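Long-range contact in chintase (Rhizomucor miehei, PDB 5YUQ), which probably hydrolyses the beta-1,4 linkages of chitin as a family 18 glycoside hydrolase, with its active site formed as a tunnel: residues A[304-314]-A[325-335]. Numbering follows the deposited sequence. Where two conformers were deposited one is given.
Sequences TYWDDISKTPY and SFDDAASLQDK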
ATOM      1  N   THR A 304      19.546 -15.597   7.645  0.50 15.46           N
ATOM      2  CA  THR A 304      18.303 -14.975   8.110  0.50 15.07           C
ATOM      3  C   THR A 304      18.324 -14.637   9.607  0.50 18.30           C
ATOM      4  O   THR A 304      18.951 -15.335  10.404  0.50 20.08           O
ATOM      5  CB  THR A 304      17.084 -15.848   7.752  0.50 16.98           C
ATOM      6  OG1 THR A 304      17.079 -16.091   6.341  0.50 21.98           O
ATOM      7  CG2 THR A 304      15.788 -15.155   8.126  0.50 13.62           C
ATOM      8  N   TYR A 305      17.643 -13.548   9.967  1.00 14.39           N
ATOM      9  CA  TYR A 305      17.545 -13.065  11.335  1.00 15.30           C
ATOM     10  C   TYR A 305      16.112 -12.639  11.611  1.00 16.27           C
ATOM     11  O   TYR A 305      15.274 -12.602  10.709  1.00 16.37           O
ATOM     12  CB  TYR A 305      18.441 -11.844  11.527  1.00 17.69           C
ATOM     13  CG  TYR A 305      19.911 -12.083  11.263  1.00 18.89           C
ATOM     14  CD1 TYR A 305      20.749 -12.529  12.275  1.00 21.81           C
ATOM     15  CD2 TYR A 305      20.462 -11.844  10.014  1.00 16.16           C
ATOM     16  CE1 TYR A 305      22.100 -12.749  12.043  1.00 22.27           C
ATOM     17  CE2 TYR A 305      21.815 -12.071   9.775  1.00 15.64           C
ATOM     18  CZ  TYR A 305      22.620 -12.509  10.798  1.00 19.48           C
ATOM     19  OH  TYR A 305      23.964 -12.727  10.570  1.00 19.77           O
ATOM     20  N   TRP A 306      15.836 -12.307  12.862  1.00 16.93           N
ATOM     21  CA  TRP A 306      14.541 -11.748  13.224  1.00 16.66           C
ATOM     22  C   TRP A 306      14.814 -10.471  13.969  1.00 16.47           C
ATOM     23  O   TRP A 306      15.690 -10.427  14.835  1.00 18.82           O
ATOM     24  CB  TRP A 306      13.770 -12.711  14.123  1.00 15.01           C
ATOM     25  CG  TRP A 306      12.445 -12.165  14.621  1.00 15.15           C
ATOM     26  CD1 TRP A 306      12.212 -11.536  15.807  1.00 18.44           C
ATOM     27  CD2 TRP A 306      11.185 -12.233  13.945  1.00 15.10           C
ATOM     28  NE1 TRP A 306      10.876 -11.198  15.907  1.00 19.24           N
ATOM     29  CE2 TRP A 306      10.228 -11.625  14.777  1.00 16.85           C
ATOM     30  CE3 TRP A 306      10.774 -12.761  12.717  1.00 17.40           C
ATOM     31  CZ2 TRP A 306       8.885 -11.521  14.415  1.00 15.12           C
ATOM     32  CZ3 TRP A 306       9.449 -12.660  12.358  1.00 16.73           C
ATOM     33  CH2 TRP A 306       8.515 -12.053  13.204  1.00 15.91           C
ATOM     34  N   ASP A 307      14.081  -9.415  13.629  1.00 15.58           N
ATOM     35  CA  ASP A 307      14.214  -8.170  14.363  1.00 16.12           C
ATOM     36  C   ASP A 307      13.099  -8.080  15.395  1.00 18.65           C
ATOM     37  O   ASP A 307      11.926  -7.913  15.046  1.00 18.97           O
ATOM     38  CB  ASP A 307      14.152  -6.971  13.426  1.00 15.24           C
ATOM     39  CG  ASP A 307      14.232  -5.667  14.170  1.00 17.50           C
ATOM     40  OD1 ASP A 307      15.172  -5.506  14.975  1.00 22.62           O
ATOM     41  OD2 ASP A 307      13.358  -4.799  13.975  1.00 17.83           O
ATOM     42  N   ASP A 308      13.465  -8.193  16.666  1.00 21.68           N
ATOM     43  CA  ASP A 308      12.472  -8.193  17.736  1.00 20.61           C
ATOM     44  C   ASP A 308      11.756  -6.847  17.890  1.00 19.48           C
ATOM     45  O   ASP A 308      10.611  -6.815  18.312  1.00 19.44           O
ATOM     46  CB  ASP A 308      13.099  -8.624  19.067  1.00 26.32           C
ATOM     47  CG  ASP A 308      12.063  -8.869  20.149  1.00 26.46           C
ATOM     48  OD1 ASP A 308      11.034  -9.522  19.866  1.00 33.53           O
ATOM     49  OD2 ASP A 308      12.273  -8.401  21.287  1.00 34.80           O
ATOM     50  N   ILE A 309      12.409  -5.741  17.544  1.00 19.60           N
ATOM     51  CA  ILE A 309      11.745  -4.439  17.647  1.00 19.78           C
ATOM     52  C   ILE A 309      10.569  -4.308  16.679  1.00 22.12           C
ATOM     53  O   ILE A 309       9.448  -3.997  17.091  1.00 19.30           O
ATOM     54  CB  ILE A 309      12.731  -3.274  17.434  1.00 23.30           C
ATOM     55  CG1 ILE A 309      13.625  -3.113  18.665  1.00 26.47           C
ATOM     56  CG2 ILE A 309      11.976  -1.980  17.166  1.00 22.96           C
ATOM     57  CD1 ILE A 309      14.765  -2.128  18.477  1.00 31.53           C
ATOM     58  N   SER A 310      10.821  -4.567  15.398  1.00 16.53           N
ATOM     59  CA  SER A 310       9.813  -4.366  14.359  1.00 16.80           C
ATOM     60  C   SER A 310       8.927  -5.582  14.158  1.00 15.47           C
ATOM     61  O   SER A 310       7.912  -5.497  13.474  1.00 15.44           O
ATOM     62  CB  SER A 310      10.475  -3.993  13.028  1.00 16.09           C
ATOM     63  OG  SER A 310      11.229  -5.075  12.516  1.00 16.30           O
ATOM     64  N   LYS A 311       9.309  -6.703  14.771  1.00 14.68           N
ATOM     65  CA  LYS A 311       8.636  -7.988  14.594  1.00 14.97           C
ATOM     66  C   LYS A 311       8.621  -8.415  13.133  1.00 14.44           C
ATOM     67  O   LYS A 311       7.581  -8.826  12.621  1.00 14.52           O
ATOM     68  CB  LYS A 311       7.196  -7.959  15.131  1.00 13.97           C
ATOM     69  CG  LYS A 311       7.048  -7.337  16.506  1.00 17.49           C
ATOM     70  CD  LYS A 311       7.751  -8.172  17.561  1.00 20.60           C
ATOM     71  CE  LYS A 311       7.685  -7.472  18.917  1.00 26.26           C
ATOM     72  NZ  LYS A 311       8.513  -8.160  19.955  1.00 31.69           N
ATOM     73  N   THR A 312       9.779  -8.342  12.474  1.00 15.74           N
ATOM     74  CA  THR A 312       9.907  -8.768  11.078  1.00 13.87           C
ATOM     75  C   THR A 312      11.218  -9.502  10.846  1.00 13.06           C
ATOM     76  O   THR A 312      12.201  -9.247  11.546  1.00 15.09           O
ATOM     77  CB  THR A 312       9.851  -7.573  10.095  1.00 10.75           C
ATOM     78  OG1 THR A 312      10.903  -6.647  10.398  1.00 14.80           O
ATOM     79  CG2 THR A 312       8.512  -6.846  10.184  1.00 13.17           C
ATOM     80  N   PRO A 313      11.237 -10.396   9.848  1.00 11.99           N
ATOM     81  CA  PRO A 313      12.475 -11.107   9.513  1.00 13.28           C
ATOM     82  C   PRO A 313      13.344 -10.243   8.619  1.00 12.98           C
ATOM     83  O   PRO A 313      12.843  -9.363   7.917  1.00 12.21           O
ATOM     84  CB  PRO A 313      11.969 -12.309   8.715  1.00 13.56           C
ATOM     85  CG  PRO A 313      10.736 -11.767   8.020  1.00 11.48           C
ATOM     86  CD  PRO A 313      10.091 -10.869   9.048  1.00 13.97           C
ATOM     87  N   TYR A 314      14.645 -10.490   8.646  1.00 14.47           N
ATOM     88  CA  TYR A 314      15.514  -9.869   7.674  1.00 12.70           C
ATOM     89  C   TYR A 314      16.636 -10.831   7.378  1.00 15.16           C
ATOM     90  O   TYR A 314      16.860 -11.777   8.129  1.00 15.52           O
ATOM     91  CB  TYR A 314      16.041  -8.513   8.161  1.00 14.40           C
ATOM     92  CG  TYR A 314      16.920  -8.561   9.389  1.00 15.72           C
ATOM     93  CD1 TYR A 314      16.369  -8.615  10.665  1.00 17.31           C
ATOM     94  CD2 TYR A 314      18.300  -8.514   9.274  1.00 15.39           C
ATOM     95  CE1 TYR A 314      17.174  -8.637  11.788  1.00 17.21           C
ATOM     96  CE2 TYR A 314      19.107  -8.536  10.387  1.00 18.10           C
ATOM     97  CZ  TYR A 314      18.546  -8.606  11.636  1.00 18.83           C
ATOM     98  OH  TYR A 314      19.355  -8.635  12.743  1.00 18.67           O
ATOM     99  N   SER A 325      14.793  -6.827   3.977  1.00 12.18           N
ATOM    100  CA  SER A 325      13.762  -6.771   5.000  1.00 13.30           C
ATOM    101  C   SER A 325      12.510  -7.321   4.357  1.00 13.78           C
ATOM    102  O   SER A 325      12.136  -6.887   3.270  1.00 12.96           O
ATOM    103  CB  SER A 325      13.506  -5.340   5.458  1.00 14.07           C
ATOM    104  OG  SER A 325      12.323  -5.314   6.253  1.00 12.56           O
ATOM    105  N   PHE A 326      11.859  -8.271   5.014  1.00 12.21           N
ATOM    106  CA  PHE A 326      10.673  -8.883   4.420  1.00 13.73           C
ATOM    107  C   PHE A 326       9.614  -9.241   5.442  1.00 13.35           C
ATOM    108  O   PHE A 326       9.742  -8.894   6.615  1.00 12.80           O
ATOM    109  CB  PHE A 326      11.037 -10.086   3.522  1.00 13.38           C
ATOM    110  CG  PHE A 326      11.670 -11.264   4.243  1.00 10.78           C
ATOM    111  CD1 PHE A 326      12.972 -11.195   4.726  1.00 11.82           C
ATOM    112  CD2 PHE A 326      10.970 -12.469   4.372  1.00 12.79           C
ATOM    113  CE1 PHE A 326      13.559 -12.293   5.359  1.00 13.72           C
ATOM    114  CE2 PHE A 326      11.551 -13.567   5.003  1.00 14.48           C
ATOM    115  CZ  PHE A 326      12.844 -13.484   5.493  1.00 13.28           C
ATOM    116  N   ASP A 327       8.552  -9.896   4.982  1.00 12.90           N
ATOM    117  CA  ASP A 327       7.537 -10.420   5.879  1.00 11.71           C
ATOM    118  C   ASP A 327       7.298 -11.877   5.572  1.00 14.00           C
ATOM    119  O   ASP A 327       7.324 -12.288   4.411  1.00 15.12           O
ATOM    120  CB  ASP A 327       6.241  -9.631   5.761  1.00 10.94           C
ATOM    121  CG  ASP A 327       6.240  -8.428   6.659  1.00 11.57           C
ATOM    122  OD1 ASP A 327       5.853  -8.579   7.838  1.00 14.84           O
ATOM    123  OD2 ASP A 327       6.665  -7.342   6.208  1.00 12.23           O
ATOM    124  N   ASP A 328       7.100 -12.660   6.626  1.00 12.41           N
ATOM    125  CA  ASP A 328       6.851 -14.086   6.465  1.00 13.41           C
ATOM    126  C   ASP A 328       5.582 -14.471   7.208  1.00 13.26           C
ATOM    127  O   ASP A 328       4.816 -13.601   7.623  1.00 13.30           O
ATOM    128  CB  ASP A 328       8.056 -14.923   6.919  1.00 13.94           C
ATOM    129  CG  ASP A 328       8.504 -14.605   8.336  1.00 14.92           C
ATOM    130  OD1 ASP A 328       7.763 -13.932   9.075  1.00 13.77           O
ATOM    131  OD2 ASP A 328       9.611 -15.056   8.729  1.00 16.35           O
ATOM    132  N   ALA A 329       5.331 -15.764   7.366  1.00 13.34           N
ATOM    133  CA  ALA A 329       4.091 -16.166   8.014  1.00 13.64           C
ATOM    134  C   ALA A 329       4.042 -15.643   9.439  1.00 15.12           C
ATOM    135  O   ALA A 329       2.994 -15.179   9.892  1.00 13.82           O
ATOM    136  CB  ALA A 329       3.928 -17.668   7.984  1.00 14.91           C
ATOM    137  N   ALA A 330       5.173 -15.706  10.138  1.00 13.04           N
ATOM    138  CA  ALA A 330       5.222 -15.263  11.530  1.00 14.30           C
ATOM    139  C   ALA A 330       4.941 -13.771  11.665  1.00 14.51           C
ATOM    140  O   ALA A 330       4.125 -13.354  12.491  1.00 13.92           O
ATOM    141  CB  ALA A 330       6.573 -15.596  12.144  1.00 14.18           C
ATOM    142  N   SER A 331       5.631 -12.956  10.872  1.00 13.57           N
ATOM    143  CA  SER A 331       5.470 -11.515  10.985  1.00 13.34           C
ATOM    144  C   SER A 331       4.079 -11.068  10.540  1.00 13.36           C
ATOM    145  O   SER A 331       3.520 -10.147  11.123  1.00 13.47           O
ATOM    146  CB  SER A 331       6.564 -10.770  10.215  1.00 14.91           C
ATOM    147  OG  SER A 331       6.417 -10.963   8.825  1.00 14.29           O
ATOM    148  N   LEU A 332       3.510 -11.724   9.529  1.00 13.33           N
ATOM    149  CA  LEU A 332       2.143 -11.380   9.118  1.00 12.11           C
ATOM    150  C   LEU A 332       1.136 -11.772  10.197  1.00 14.21           C
ATOM    151  O   LEU A 332       0.193 -11.017  10.486  1.00 13.72           O
ATOM    152  CB  LEU A 332       1.775 -12.018   7.777  1.00 13.41           C
ATOM    153  CG  LEU A 332       2.489 -11.431   6.552  1.00 14.20           C
ATOM    154  CD1 LEU A 332       1.909 -12.027   5.277  1.00 14.53           C
ATOM    155  CD2 LEU A 332       2.386  -9.899   6.533  1.00 14.80           C
ATOM    156  N   GLN A 333       1.343 -12.937  10.805  1.00 12.55           N
ATOM    157  CA  GLN A 333       0.511 -13.343  11.932  1.00 13.66           C
ATOM    158  C   GLN A 333       0.589 -12.283  13.028  1.00 12.61           C
ATOM    159  O   GLN A 333      -0.424 -11.923  13.625  1.00 14.61           O
ATOM    160  CB  GLN A 333       0.954 -14.703  12.483  1.00 14.28           C
ATOM    161  CG  GLN A 333       0.099 -15.175  13.664  1.00 15.48           C
ATOM    162  CD  GLN A 333      -1.325 -15.498  13.263  1.00 14.46           C
ATOM    163  OE1 GLN A 333      -1.563 -16.293  12.356  1.00 15.79           O
ATOM    164  NE2 GLN A 333      -2.291 -14.878  13.942  1.00 15.64           N
ATOM    165  N   ASP A 334       1.782 -11.756  13.278  1.00 13.70           N
ATOM    166  CA  ASP A 334       1.946 -10.774  14.342  1.00 11.74           C
ATOM    167  C   ASP A 334       1.206  -9.478  14.037  1.00 15.33           C
ATOM    168  O   ASP A 334       0.645  -8.845  14.933  1.00 15.52           O
ATOM    169  CB  ASP A 334       3.435 -10.510  14.598  1.00 14.04           C
ATOM    170  CG  ASP A 334       4.127 -11.691  15.216  1.00 15.27           C
ATOM    171  OD1 ASP A 334       3.440 -12.592  15.749  1.00 14.86           O
ATOM    172  OD2 ASP A 334       5.379 -11.733  15.167  1.00 16.21           O
ATOM    173  N   LYS A 335       1.194  -9.102  12.764  1.00 13.70           N
ATOM    174  CA  LYS A 335       0.415  -7.954  12.312  1.00 12.78           C
ATOM    175  C   LYS A 335      -1.079  -8.201  12.485  1.00 15.09           C
ATOM    176  O   LYS A 335      -1.812  -7.301  12.897  1.00 14.12           O
ATOM    177  CB  LYS A 335       0.755  -7.634  10.851  1.00 12.93           C
ATOM    178  CG  LYS A 335       2.116  -6.962  10.681  1.00 13.13           C
ATOM    179  CD  LYS A 335       2.569  -6.966   9.229  1.00 12.62           C
ATOM    180  CE  LYS A 335       3.790  -6.077   9.022  1.00 11.91           C
ATOM    181  NZ  LYS A 335       5.070  -6.683   9.532  1.00 13.57           N
TER
HETATM  182  O   HOH W   1       5.053  -7.933  12.030  1.00 14.44           O
HETATM  183  O   HOH W   2      12.830  -6.617   8.478  1.00 14.92           O
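Pro-313 sits over the Phe-326 ring, and a CH-pi contact defines the fit: its CG stands 3.6 Å from the ring centroid, only 9° off the normal. The first torsion of Phe-326, with CG between the backbone N and the carbonyl carbon, turns one face of the ring to Pro-313. The same two residues are joined through their backbones, Phe-326 N donating to Pro-313 O over 3.3 Å with a nearly straight N-H (176°). Beside the ring contact, Pro-313 CG also touches the carboxylate of Asp-328, 3.5 Å from OD2. That carboxylate is held by a capping box: Ser-331 N donates to Asp-328 OD1 at 3.0 Å, and Asp-328 N returns a bond to Ser-331 OG. Ser-331 OG in turn donates to Asp-327 OD1 on the anti side, tilted out of the carboxylate plane, while Lys-335 NZ forms a salt bridge with the same oxygen at 2.7 Å from the syn side. This grip would be expected to favour the ionised carboxylate. Trp-306 turns the edge of its six-membered ring to Asp-328 OD1; Trp-306 CZ2 lies 3.6 Å from Asp-334 OD2, ring and carboxylate planes almost perpendicular (87°). One water, donating to Lys-311 O and Ser-331 O and accepting from Lys-335 NZ, bridges the segments; another links Thr-312 OG1, Pro-313 O and Ser-325 OG, which also bonds to Asn-194 N. Hairpin 302-307/312-317 thus packs on helix 329-341, and Tyr-314 and Ser-325 form a non-hydrogen-bonded pair where antiparallel strands 312-317 and 322-325 meet. In sequence the hairpin falls between barrel strands 228-240 and 346-350, consistent with the alpha/beta insertion of family 18 TIM barrels; helix 329-341, whose Leu-332 touches strand 228-240, leads back to strand 346-350, and helix 287-292 flanks Phe-326.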